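Local coordinates for cell division control protein Cdc48 (Mycobacterium smegmatis, PDB 5E7P) that probably binds and hydrolyses ATP as a AAA-family ATPase related to Cdc48, and holds ADP at two nucleotide sites, at residues Ala128-Ala133 with Val197-Gly202; Trp503-Pro508 with Asp622-Gly627; Arg573-Ala578 with Leu611-Gly616. All coordinates share one frame; numbering follows the deposited sequence.

Interaction 1: Ala128-Ala133 with Val197-Gly202; sequences ATLRMA and VSWGTG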
ATOM      1  N   ALA A 128      -5.059  13.226  15.287  1.00 48.08           N
ATOM      2  CA  ALA A 128      -5.734  12.200  14.499  1.00 46.89           C
ATOM      3  C   ALA A 128      -6.468  12.822  13.312  1.00 47.69           C
ATOM      4  O   ALA A 128      -6.505  12.253  12.220  1.00 46.59           O
ATOM      5  CB  ALA A 128      -6.701  11.409  15.371  1.00 46.08           C
ATOM      6  N   THR A 129      -7.053  13.993  13.538  1.00 48.42           N
ATOM      7  CA  THR A 129      -7.738  14.729  12.484  1.00 46.02           C
ATOM      8  C   THR A 129      -6.738  15.216  11.441  1.00 43.31           C
ATOM      9  O   THR A 129      -7.003  15.149  10.240  1.00 42.60           O
ATOM     10  CB  THR A 129      -8.514  15.929  13.059  1.00 48.31           C
ATOM     11  OG1 THR A 129      -9.516  15.456  13.968  1.00 50.23           O
ATOM     12  CG2 THR A 129      -9.180  16.723  11.948  1.00 47.34           C
ATOM     13  N   LEU A 130      -5.590  15.704  11.911  1.00 40.84           N
ATOM     14  CA  LEU A 130      -4.513  16.144  11.029  1.00 40.89           C
ATOM     15  C   LEU A 130      -4.064  15.026  10.096  1.00 41.51           C
ATOM     16  O   LEU A 130      -3.900  15.235   8.893  1.00 43.21           O
ATOM     17  CB  LEU A 130      -3.311  16.638  11.839  1.00 40.80           C
ATOM     18  CG  LEU A 130      -3.391  18.014  12.503  1.00 41.82           C
ATOM     19  CD1 LEU A 130      -2.131  18.291  13.311  1.00 41.47           C
ATOM     20  CD2 LEU A 130      -3.616  19.103  11.464  1.00 40.89           C
ATOM     21  N   ARG A 131      -3.863  13.840  10.660  1.00 40.00           N
ATOM     22  CA  ARG A 131      -3.403  12.692   9.891  1.00 38.43           C
ATOM     23  C   ARG A 131      -4.451  12.259   8.871  1.00 37.70           C
ATOM     24  O   ARG A 131      -4.121  11.913   7.737  1.00 36.46           O
ATOM     25  CB  ARG A 131      -3.058  11.534  10.826  1.00 36.94           C
ATOM     26  CG  ARG A 131      -2.596  10.278  10.122  1.00 36.07           C
ATOM     27  CD  ARG A 131      -2.177   9.232  11.138  1.00 37.79           C
ATOM     28  NE  ARG A 131      -3.214   8.993  12.140  1.00 37.98           N
ATOM     29  CZ  ARG A 131      -2.982   8.484  13.346  1.00 39.96           C
ATOM     30  NH1 ARG A 131      -1.744   8.168  13.708  1.00 41.38           N
ATOM     31  NH2 ARG A 131      -3.983   8.300  14.195  1.00 40.08           N
ATOM     32  N   MET A 132      -5.713  12.289   9.280  1.00 38.22           N
ATOM     33  CA  MET A 132      -6.814  11.954   8.387  1.00 39.27           C
ATOM     34  C   MET A 132      -6.891  12.919   7.202  1.00 40.77           C
ATOM     35  O   MET A 132      -7.083  12.504   6.058  1.00 40.01           O
ATOM     36  CB  MET A 132      -8.137  11.975   9.152  1.00 40.16           C
ATOM     37  CG  MET A 132      -9.355  11.652   8.301  1.00 40.71           C
ATOM     38  SD  MET A 132     -10.898  11.889   9.202  1.00 65.23           S
ATOM     39  CE  MET A 132     -10.629  10.820  10.615  1.00 67.86           C
ATOM     40  N   ALA A 133      -6.735  14.206   7.488  1.00 42.97           N
ATOM     41  CA  ALA A 133      -6.864  15.242   6.470  1.00 44.97           C
ATOM     42  C   ALA A 133      -5.685  15.262   5.498  1.00 46.07           C
ATOM     43  O   ALA A 133      -5.828  15.681   4.350  1.00 46.70           O
ATOM     44  CB  ALA A 133      -7.034  16.607   7.130  1.00 45.57           C
ATOM     45  N   VAL A 197       0.996  12.973  13.191  1.00 35.60           N
ATOM     46  CA  VAL A 197       1.056  14.366  12.764  1.00 40.55           C
ATOM     47  C   VAL A 197       0.661  15.276  13.917  1.00 47.81           C
ATOM     48  O   VAL A 197      -0.512  15.357  14.275  1.00 50.72           O
ATOM     49  CB  VAL A 197       0.134  14.629  11.562  1.00 37.74           C
ATOM     50  CG1 VAL A 197       0.297  16.059  11.072  1.00 38.43           C
ATOM     51  CG2 VAL A 197       0.430  13.643  10.444  1.00 35.10           C
ATOM     52  N   SER A 198       1.645  15.959  14.495  1.00 51.05           N
ATOM     53  CA  SER A 198       1.423  16.745  15.705  1.00 55.07           C
ATOM     54  C   SER A 198       1.817  18.210  15.542  1.00 59.52           C
ATOM     55  O   SER A 198       2.592  18.563  14.653  1.00 59.58           O
ATOM     56  CB  SER A 198       2.182  16.127  16.882  1.00 54.90           C
ATOM     57  OG  SER A 198       3.544  15.921  16.552  1.00 54.64           O
ATOM     58  N   TRP A 199       1.280  19.056  16.417  1.00 63.12           N
ATOM     59  CA  TRP A 199       1.525  20.490  16.353  1.00 67.10           C
ATOM     60  C   TRP A 199       2.929  20.853  16.817  1.00 74.94           C
ATOM     61  O   TRP A 199       3.578  20.084  17.524  1.00 72.62           O
ATOM     62  CB  TRP A 199       0.488  21.255  17.180  1.00 64.18           C
ATOM     63  CG  TRP A 199      -0.884  21.217  16.587  1.00 59.76           C
ATOM     64  CD1 TRP A 199      -1.961  20.521  17.050  1.00 58.14           C
ATOM     65  CD2 TRP A 199      -1.322  21.898  15.406  1.00 57.90           C
ATOM     66  NE1 TRP A 199      -3.047  20.730  16.233  1.00 57.74           N
ATOM     67  CE2 TRP A 199      -2.679  21.571  15.216  1.00 57.50           C
ATOM     68  CE3 TRP A 199      -0.699  22.752  14.493  1.00 57.66           C
ATOM     69  CZ2 TRP A 199      -3.424  22.071  14.149  1.00 56.60           C
ATOM     70  CZ3 TRP A 199      -1.440  23.246  13.434  1.00 58.04           C
ATOM     71  CH2 TRP A 199      -2.789  22.905  13.272  1.00 57.51           C
ATOM     72  N   GLY A 200       3.387  22.032  16.408  1.00 85.43           N
ATOM     73  CA  GLY A 200       4.692  22.528  16.800  1.00 93.67           C
ATOM     74  C   GLY A 200       4.721  22.902  18.266  1.00100.97           C
ATOM     75  O   GLY A 200       3.995  23.796  18.701  1.00102.16           O
ATOM     76  N   THR A 201       5.557  22.207  19.030  1.00106.67           N
ATOM     77  CA  THR A 201       5.670  22.443  20.464  1.00113.84           C
ATOM     78  C   THR A 201       7.037  23.024  20.807  1.00119.03           C
ATOM     79  O   THR A 201       8.001  22.282  20.996  1.00118.91           O
ATOM     80  CB  THR A 201       5.484  21.138  21.264  1.00113.83           C
ATOM     81  OG1 THR A 201       6.693  20.370  21.222  1.00114.09           O
ATOM     82  CG2 THR A 201       4.345  20.312  20.688  1.00111.05           C
ATOM     83  N   GLY A 202       7.124  24.349  20.891  1.00123.89           N
ATOM     84  CA  GLY A 202       5.984  25.221  20.677  1.00126.76           C
ATOM     85  C   GLY A 202       6.311  26.665  21.000  1.00132.43           C
ATOM     86  O   GLY A 202       7.204  26.943  21.802  1.00134.86           O
TER

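Interaction 2: Trp503-Pro508 with Asp622-Gly627; sequences WPLQHP and DVVVLG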
ATOM      1  N   TRP A 503      -9.369 -18.108 -10.667  1.00 35.21           N
ATOM      2  CA  TRP A 503     -10.570 -18.922 -10.852  1.00 35.93           C
ATOM      3  C   TRP A 503     -10.941 -19.807  -9.650  1.00 37.57           C
ATOM      4  O   TRP A 503     -12.089 -19.780  -9.209  1.00 38.88           O
ATOM      5  CB  TRP A 503     -10.479 -19.760 -12.135  1.00 33.87           C
ATOM      6  CG  TRP A 503     -10.769 -18.997 -13.385  1.00 35.31           C
ATOM      7  CD1 TRP A 503     -11.019 -17.659 -13.493  1.00 36.11           C
ATOM      8  CD2 TRP A 503     -10.849 -19.529 -14.712  1.00 34.48           C
ATOM      9  NE1 TRP A 503     -11.246 -17.325 -14.807  1.00 36.96           N
ATOM     10  CE2 TRP A 503     -11.149 -18.457 -15.575  1.00 35.62           C
ATOM     11  CE3 TRP A 503     -10.690 -20.810 -15.254  1.00 34.79           C
ATOM     12  CZ2 TRP A 503     -11.295 -18.624 -16.950  1.00 36.77           C
ATOM     13  CZ3 TRP A 503     -10.839 -20.975 -16.617  1.00 36.87           C
ATOM     14  CH2 TRP A 503     -11.134 -19.887 -17.451  1.00 37.69           C
ATOM     15  N   PRO A 504      -9.984 -20.596  -9.114  1.00 37.22           N
ATOM     16  CA  PRO A 504     -10.378 -21.428  -7.970  1.00 39.46           C
ATOM     17  C   PRO A 504     -10.747 -20.633  -6.715  1.00 42.06           C
ATOM     18  O   PRO A 504     -11.671 -21.030  -6.003  1.00 44.26           O
ATOM     19  CB  PRO A 504      -9.135 -22.291  -7.715  1.00 36.57           C
ATOM     20  CG  PRO A 504      -8.016 -21.561  -8.361  1.00 35.32           C
ATOM     21  CD  PRO A 504      -8.609 -20.899  -9.555  1.00 34.21           C
ATOM     22  N   LEU A 505     -10.043 -19.537  -6.449  1.00 41.16           N
ATOM     23  CA  LEU A 505     -10.322 -18.724  -5.266  1.00 41.41           C
ATOM     24  C   LEU A 505     -11.632 -17.949  -5.395  1.00 45.39           C
ATOM     25  O   LEU A 505     -12.363 -17.780  -4.419  1.00 51.24           O
ATOM     26  CB  LEU A 505      -9.168 -17.762  -4.988  1.00 38.74           C
ATOM     27  CG  LEU A 505      -7.845 -18.422  -4.601  1.00 38.59           C
ATOM     28  CD1 LEU A 505      -6.698 -17.435  -4.705  1.00 38.37           C
ATOM     29  CD2 LEU A 505      -7.926 -19.001  -3.200  1.00 39.61           C
ATOM     30  N   GLN A 506     -11.924 -17.481  -6.603  1.00 43.43           N
ATOM     31  CA  GLN A 506     -13.134 -16.705  -6.851  1.00 45.71           C
ATOM     32  C   GLN A 506     -14.381 -17.579  -7.003  1.00 49.71           C
ATOM     33  O   GLN A 506     -15.502 -17.072  -6.987  1.00 51.30           O
ATOM     34  CB  GLN A 506     -12.958 -15.824  -8.091  1.00 44.13           C
ATOM     35  CG  GLN A 506     -12.009 -14.656  -7.893  1.00 44.64           C
ATOM     36  CD  GLN A 506     -11.679 -13.951  -9.194  1.00 47.14           C
ATOM     37  OE1 GLN A 506     -11.989 -14.444 -10.278  1.00 50.16           O
ATOM     38  NE2 GLN A 506     -11.044 -12.789  -9.091  1.00 46.71           N
ATOM     39  N   HIS A 507     -14.183 -18.886  -7.162  1.00 50.94           N
ATOM     40  CA  HIS A 507     -15.300 -19.817  -7.319  1.00 51.96           C
ATOM     41  C   HIS A 507     -15.048 -21.122  -6.563  1.00 51.16           C
ATOM     42  O   HIS A 507     -14.815 -22.162  -7.176  1.00 51.68           O
ATOM     43  CB  HIS A 507     -15.541 -20.121  -8.800  1.00 53.98           C
ATOM     44  CG  HIS A 507     -15.450 -18.921  -9.688  1.00 55.59           C
ATOM     45  ND1 HIS A 507     -16.290 -17.834  -9.560  1.00 57.45           N
ATOM     46  CD2 HIS A 507     -14.616 -18.634 -10.715  1.00 55.79           C
ATOM     47  CE1 HIS A 507     -15.976 -16.929 -10.471  1.00 58.36           C
ATOM     48  NE2 HIS A 507     -14.964 -17.390 -11.184  1.00 57.69           N
ATOM     49  N   PRO A 508     -15.110 -21.072  -5.225  1.00 50.59           N
ATOM     50  CA  PRO A 508     -14.760 -22.229  -4.397  1.00 50.33           C
ATOM     51  C   PRO A 508     -15.748 -23.384  -4.541  1.00 50.97           C
ATOM     52  O   PRO A 508     -15.318 -24.530  -4.678  1.00 50.87           O
ATOM     53  CB  PRO A 508     -14.825 -21.673  -2.969  1.00 50.88           C
ATOM     54  CG  PRO A 508     -14.828 -20.184  -3.116  1.00 51.42           C
ATOM     55  CD  PRO A 508     -15.526 -19.924  -4.406  1.00 51.94           C
ATOM     56  N   ASP A 622      -9.294 -22.619  -0.420  1.00 33.06           N
ATOM     57  CA  ASP A 622      -9.283 -21.163  -0.354  1.00 31.48           C
ATOM     58  C   ASP A 622      -7.882 -20.600  -0.113  1.00 27.86           C
ATOM     59  O   ASP A 622      -7.725 -19.431   0.228  1.00 25.95           O
ATOM     60  CB  ASP A 622     -10.257 -20.668   0.719  1.00 34.24           C
ATOM     61  CG  ASP A 622     -10.263 -21.549   1.959  1.00 37.86           C
ATOM     62  OD1 ASP A 622      -9.352 -22.393   2.105  1.00 38.74           O
ATOM     63  OD2 ASP A 622     -11.180 -21.392   2.794  1.00 40.51           O
ATOM     64  N   VAL A 623      -6.864 -21.436  -0.288  1.00 26.05           N
ATOM     65  CA  VAL A 623      -5.484 -20.977  -0.163  1.00 24.89           C
ATOM     66  C   VAL A 623      -4.631 -21.478  -1.321  1.00 23.74           C
ATOM     67  O   VAL A 623      -4.554 -22.680  -1.572  1.00 24.08           O
ATOM     68  CB  VAL A 623      -4.838 -21.428   1.170  1.00 24.69           C
ATOM     69  CG1 VAL A 623      -3.395 -20.961   1.242  1.00 24.25           C
ATOM     70  CG2 VAL A 623      -5.628 -20.906   2.362  1.00 24.65           C
ATOM     71  N   VAL A 624      -3.994 -20.551  -2.030  1.00 23.56           N
ATOM     72  CA  VAL A 624      -3.072 -20.907  -3.103  1.00 23.75           C
ATOM     73  C   VAL A 624      -1.664 -20.443  -2.749  1.00 25.95           C
ATOM     74  O   VAL A 624      -1.477 -19.341  -2.232  1.00 26.87           O
ATOM     75  CB  VAL A 624      -3.479 -20.273  -4.446  1.00 23.13           C
ATOM     76  CG1 VAL A 624      -2.561 -20.748  -5.559  1.00 24.34           C
ATOM     77  CG2 VAL A 624      -4.912 -20.613  -4.775  1.00 24.73           C
ATOM     78  N   VAL A 625      -0.677 -21.292  -3.017  1.00 24.75           N
ATOM     79  CA  VAL A 625       0.714 -20.930  -2.795  1.00 27.55           C
ATOM     80  C   VAL A 625       1.463 -20.839  -4.122  1.00 28.38           C
ATOM     81  O   VAL A 625       1.381 -21.736  -4.959  1.00 27.38           O
ATOM     82  CB  VAL A 625       1.420 -21.924  -1.841  1.00 29.49           C
ATOM     83  CG1 VAL A 625       1.192 -23.367  -2.293  1.00 30.48           C
ATOM     84  CG2 VAL A 625       2.907 -21.601  -1.729  1.00 27.20           C
ATOM     85  N   LEU A 626       2.182 -19.739  -4.314  1.00 31.45           N
ATOM     86  CA  LEU A 626       2.940 -19.529  -5.540  1.00 32.13           C
ATOM     87  C   LEU A 626       4.374 -19.118  -5.229  1.00 32.42           C
ATOM     88  O   LEU A 626       4.610 -18.157  -4.497  1.00 33.05           O
ATOM     89  CB  LEU A 626       2.258 -18.467  -6.407  1.00 32.82           C
ATOM     90  CG  LEU A 626       2.851 -18.154  -7.783  1.00 36.08           C
ATOM     91  CD1 LEU A 626       1.735 -17.814  -8.766  1.00 35.42           C
ATOM     92  CD2 LEU A 626       3.866 -17.013  -7.711  1.00 36.34           C
ATOM     93  N   GLY A 627       5.328 -19.847  -5.799  1.00 31.87           N
ATOM     94  CA  GLY A 627       6.728 -19.486  -5.694  1.00 32.12           C
ATOM     95  C   GLY A 627       7.261 -18.935  -7.005  1.00 32.99           C
ATOM     96  O   GLY A 627       6.875 -19.393  -8.085  1.00 30.14           O
TER

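Interaction 3: Arg573-Ala578 with Leu611-Gly616; sequences RARDSA and LTELDG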
ATOM      1  N   ARG A 573      -1.169 -17.297   9.070  1.00 25.58           N
ATOM      2  CA  ARG A 573      -1.916 -16.079   8.771  1.00 28.98           C
ATOM      3  C   ARG A 573      -2.726 -16.256   7.490  1.00 28.33           C
ATOM      4  O   ARG A 573      -3.833 -15.736   7.366  1.00 27.08           O
ATOM      5  CB  ARG A 573      -0.991 -14.869   8.631  1.00 28.86           C
ATOM      6  CG  ARG A 573      -1.743 -13.540   8.622  1.00 30.29           C
ATOM      7  CD  ARG A 573      -0.947 -12.422   7.961  1.00 35.25           C
ATOM      8  NE  ARG A 573       0.405 -12.314   8.497  1.00 41.64           N
ATOM      9  CZ  ARG A 573       1.506 -12.612   7.813  1.00 42.92           C
ATOM     10  NH1 ARG A 573       1.417 -13.025   6.558  1.00 39.17           N
ATOM     11  NH2 ARG A 573       2.696 -12.487   8.387  1.00 46.37           N
ATOM     12  N   ALA A 574      -2.165 -16.996   6.541  1.00 27.17           N
ATOM     13  CA  ALA A 574      -2.830 -17.233   5.269  1.00 27.80           C
ATOM     14  C   ALA A 574      -4.042 -18.138   5.459  1.00 30.01           C
ATOM     15  O   ALA A 574      -5.116 -17.873   4.918  1.00 30.69           O
ATOM     16  CB  ALA A 574      -1.857 -17.837   4.265  1.00 25.23           C
ATOM     17  N   ARG A 575      -3.863 -19.201   6.234  1.00 31.92           N
ATOM     18  CA  ARG A 575      -4.956 -20.121   6.534  1.00 35.04           C
ATOM     19  C   ARG A 575      -6.107 -19.407   7.238  1.00 35.18           C
ATOM     20  O   ARG A 575      -7.275 -19.644   6.930  1.00 36.13           O
ATOM     21  CB  ARG A 575      -4.464 -21.299   7.385  1.00 39.20           C
ATOM     22  CG  ARG A 575      -3.781 -22.401   6.589  1.00 43.61           C
ATOM     23  CD  ARG A 575      -3.476 -23.623   7.454  1.00 49.21           C
ATOM     24  NE  ARG A 575      -2.126 -23.586   8.014  1.00 54.60           N
ATOM     25  CZ  ARG A 575      -1.839 -23.252   9.269  1.00 59.68           C
ATOM     26  NH1 ARG A 575      -2.809 -22.928  10.113  1.00 61.71           N
ATOM     27  NH2 ARG A 575      -0.578 -23.248   9.682  1.00 61.63           N
ATOM     28  N   ASP A 576      -5.768 -18.526   8.175  1.00 34.23           N
ATOM     29  CA  ASP A 576      -6.770 -17.816   8.967  1.00 34.96           C
ATOM     30  C   ASP A 576      -7.429 -16.665   8.209  1.00 35.96           C
ATOM     31  O   ASP A 576      -8.455 -16.142   8.641  1.00 38.29           O
ATOM     32  CB  ASP A 576      -6.156 -17.295  10.272  1.00 37.75           C
ATOM     33  CG  ASP A 576      -5.764 -18.413  11.225  1.00 41.25           C
ATOM     34  OD1 ASP A 576      -6.270 -19.545  11.067  1.00 43.28           O
ATOM     35  OD2 ASP A 576      -4.954 -18.160  12.140  1.00 41.78           O
ATOM     36  N   SER A 577      -6.842 -16.275   7.082  1.00 35.50           N
ATOM     37  CA  SER A 577      -7.335 -15.126   6.326  1.00 36.09           C
ATOM     38  C   SER A 577      -7.960 -15.506   4.984  1.00 34.67           C
ATOM     39  O   SER A 577      -8.283 -14.629   4.184  1.00 32.92           O
ATOM     40  CB  SER A 577      -6.206 -14.120   6.092  1.00 36.20           C
ATOM     41  OG  SER A 577      -5.583 -13.761   7.312  1.00 37.42           O
ATOM     42  N   ALA A 578      -8.126 -16.807   4.749  1.00 34.18           N
ATOM     43  CA  ALA A 578      -8.670 -17.328   3.492  1.00 33.46           C
ATOM     44  C   ALA A 578      -9.947 -16.612   3.052  1.00 35.35           C
ATOM     45  O   ALA A 578     -10.779 -16.267   3.890  1.00 38.61           O
ATOM     46  CB  ALA A 578      -8.918 -18.819   3.615  1.00 33.45           C
ATOM     47  N   LEU A 611       8.159 -27.447   3.729  1.00 37.61           N
ATOM     48  CA  LEU A 611       7.535 -28.646   3.177  1.00 37.99           C
ATOM     49  C   LEU A 611       6.302 -29.032   3.987  1.00 38.97           C
ATOM     50  O   LEU A 611       5.272 -29.409   3.428  1.00 37.15           O
ATOM     51  CB  LEU A 611       8.530 -29.808   3.159  1.00 39.57           C
ATOM     52  CG  LEU A 611       9.755 -29.633   2.259  1.00 39.91           C
ATOM     53  CD1 LEU A 611      10.731 -30.785   2.434  1.00 39.97           C
ATOM     54  CD2 LEU A 611       9.325 -29.511   0.809  1.00 38.84           C
ATOM     55  N   THR A 612       6.420 -28.929   5.309  1.00 40.56           N
ATOM     56  CA  THR A 612       5.318 -29.230   6.213  1.00 41.88           C
ATOM     57  C   THR A 612       4.136 -28.303   5.963  1.00 41.20           C
ATOM     58  O   THR A 612       2.992 -28.750   5.894  1.00 40.91           O
ATOM     59  CB  THR A 612       5.751 -29.109   7.693  1.00 43.56           C
ATOM     60  OG1 THR A 612       6.851 -29.992   7.948  1.00 45.09           O
ATOM     61  CG2 THR A 612       4.594 -29.458   8.624  1.00 41.21           C
ATOM     62  N   GLU A 613       4.419 -27.011   5.827  1.00 40.98           N
ATOM     63  CA  GLU A 613       3.373 -26.023   5.583  1.00 41.44           C
ATOM     64  C   GLU A 613       2.737 -26.203   4.206  1.00 38.74           C
ATOM     65  O   GLU A 613       1.521 -26.066   4.054  1.00 36.94           O
ATOM     66  CB  GLU A 613       3.921 -24.603   5.738  1.00 44.71           C
ATOM     67  CG  GLU A 613       4.393 -24.275   7.145  1.00 49.55           C
ATOM     68  CD  GLU A 613       3.307 -24.479   8.185  1.00 53.82           C
ATOM     69  OE1 GLU A 613       3.436 -25.411   9.008  1.00 56.50           O
ATOM     70  OE2 GLU A 613       2.327 -23.705   8.183  1.00 54.01           O
ATOM     71  N   LEU A 614       3.557 -26.511   3.206  1.00 36.85           N
ATOM     72  CA  LEU A 614       3.053 -26.736   1.855  1.00 36.34           C
ATOM     73  C   LEU A 614       2.102 -27.927   1.816  1.00 39.82           C
ATOM     74  O   LEU A 614       1.130 -27.933   1.059  1.00 40.76           O
ATOM     75  CB  LEU A 614       4.204 -26.955   0.871  1.00 33.87           C
ATOM     76  CG  LEU A 614       5.054 -25.729   0.534  1.00 33.02           C
ATOM     77  CD1 LEU A 614       6.191 -26.117  -0.380  1.00 33.12           C
ATOM     78  CD2 LEU A 614       4.210 -24.639  -0.104  1.00 31.98           C
ATOM     79  N   ASP A 615       2.384 -28.930   2.642  1.00 38.95           N
ATOM     80  CA  ASP A 615       1.558 -30.130   2.686  1.00 38.83           C
ATOM     81  C   ASP A 615       0.242 -29.889   3.414  1.00 38.87           C
ATOM     82  O   ASP A 615      -0.738 -30.595   3.186  1.00 42.13           O
ATOM     83  CB  ASP A 615       2.322 -31.299   3.314  1.00 41.69           C
ATOM     84  CG  ASP A 615       3.473 -31.782   2.442  1.00 45.35           C
ATOM     85  OD1 ASP A 615       3.547 -31.367   1.265  1.00 45.97           O
ATOM     86  OD2 ASP A 615       4.299 -32.584   2.930  1.00 46.17           O
ATOM     87  N   GLY A 616       0.220 -28.889   4.289  1.00 36.42           N
ATOM     88  CA  GLY A 616      -0.999 -28.523   4.984  1.00 35.67           C
ATOM     89  C   GLY A 616      -1.902 -27.659   4.123  1.00 38.15           C
ATOM     90  O   GLY A 616      -3.104 -27.557   4.370  1.00 38.89           O
TER
HETATM   91  O   HOH W   1      -0.364 -24.870   6.445  1.00 58.97           O

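Interaction 1: Ala128-Ala133 with Val197-Gly202
Leu130 reaches from helix 127-133 into the angle between Val197 and Trp199 on edge strand 196-199. Its chi1 of -76° turns CG toward the strand, and chi2 (177°) spreads CD1 and CD2 from there. Leu130 CD1 sits over one face of the Trp199 indole, displaced from the centre of the five-membered ring toward CE2 and NE1 at the rim. Leu130 CD1 is 4.0 Å from the centroid of that Trp199 ring, a CH-pi contact. Leu130 CD2 is 4.0 Å from Trp199 CZ2, so both branches meet the indole, and the two side chains cross at about a right angle.

Val197 packs on the base of the same leucine. Val197 CG1 lies 3.7 Å from Leu130 CB. Val197 CG2 turns to the helix backbone, 4.0 Å from Arg131 CA. The Arg131 chain leads away from the strand, and its NH1 bonds Ser195 O. The side chain of Arg131 comes about 7 Å from a bound ADP.

The indole is also fixed at its polar edge, where NE1 bonds Ile125 O. Val115 of strand 112-116 touches both Leu130 and Trp199. Helix and strand are thus joined by dispersion and one CH-pi contact, and the buried indole N-H is satisfied from outside the pair.

Interaction 2: Trp503-Pro508 with Asp622-Gly627
Asp622 meets Leu505 through its backbone, just before strand 623-629 begins. Leu505 CD2 lies 3.5 Å from Asp622 O, a methyl against a carbonyl oxygen. The carboxylate of Asp622 leads away from helix 491-506, toward Ala578.

At Val623 the contact is again with the main chain. Val623 N is 3.9 Å from Leu505 CD2, while the valine side chain faces away from the helix and packs on Ile617 of helix 602-617.

Val624 points back toward the helix and makes the side-chain contact. Val624 CG2 is 3.6 Å from Leu505 CD1 and 3.7 Å from Leu505 CG. With CG1 anti to the backbone N (chi1 -176°) and CG2 anti to the carbonyl carbon, it is CG2, not CG1, that lands on Leu505. Leu505 forks over the start of the strand, with CD1 on this valine methyl and CD2 on the Asp622-Val623 peptide. Val501, one turn earlier in the helix, also touches Val624.

Further on, Val625 packs on Leu614 of helix 602-617, and Leu626 returns to helix 491-506 at Leu497. Strand 623-629 is the middle strand of the five-stranded parallel sheet, with helices on both faces. The last turn of helix 491-506 is held to it by leucine-valine packing and methyl-to-peptide contacts, which bury apolar surface without setting a fixed polar pairing.

Interaction 3: Arg573-Ala578 with Leu611-Gly616
Arg575 bridges to Glu613 across two helices whose backbones stay well apart. The nearest CA atoms, those of Arg575 and Gly616, are 9.4 Å from each other, so the contact is made by long side chains and a water.

CB of Arg575 already leaves its helix in the direction of helix 602-617. CG is anti to the carbonyl carbon, and the aliphatic part CB-CG-CD runs out extended, spanning the gap. The chain then bends at chi3 (-94°), which swings the guanidinium round toward Glu613. NE is the first polar atom. Arg575 NE donates to the water oxygen at 2.7 Å, and the water lies in the guanidinium plane. Beyond CZ, Arg575 NH2 reaches Glu613 OE2 at 3.3 Å. The acceptor again lies at the edge, near the guanidinium plane. The N-H...O angle is 159°, fairly straight, but the length makes this hydrogen bond weak within the salt bridge.

Glu613 comes to meet it by a bend at chi2. The two side chains cross at about a right angle, and their guanidinium and carboxylate planes are 63° apart, so this is not a flat two-armed pairing. OE2 alone faces the arginine. The same water donates to Glu613 O at 3.3 Å and, weakly, to OE2. It thus ties NE to both the backbone and the carboxylate of one residue.

The bridge lies at the surface of the AAA module. Helices 563-576 and 602-617 stand beside each other next to the central parallel sheet. Phe571, one turn before Arg575, packs on Glu613 and Leu614 between the helices. On the sheet side, Leu614 touches Val625 of strand 623-629, and Ala574 rests on His548 of strand 546-551.

Interaction 1 comes first along the chain and stands apart. Its centre is about 42 Å from that of interaction 2 and about 41 Å from that of interaction 3, across the chain's centre. It joins helix 127-133 to the small mixed sheet that includes strands 112-116 and 196-199. Interactions 2 and 3 share the second AAA module, with centres about 12 Å apart. Both segments of interaction 3 fall between those of interaction 2 in sequence. The two touch, Val625 on Leu614 and Asp622 on Ala578, and helix 602-617 is followed directly by strand 623-629. Helix 491-506 packs on one sheet face, helices 563-576 and 602-617 on the other, the layered alpha-beta-alpha arrangement of P-loop NTPases.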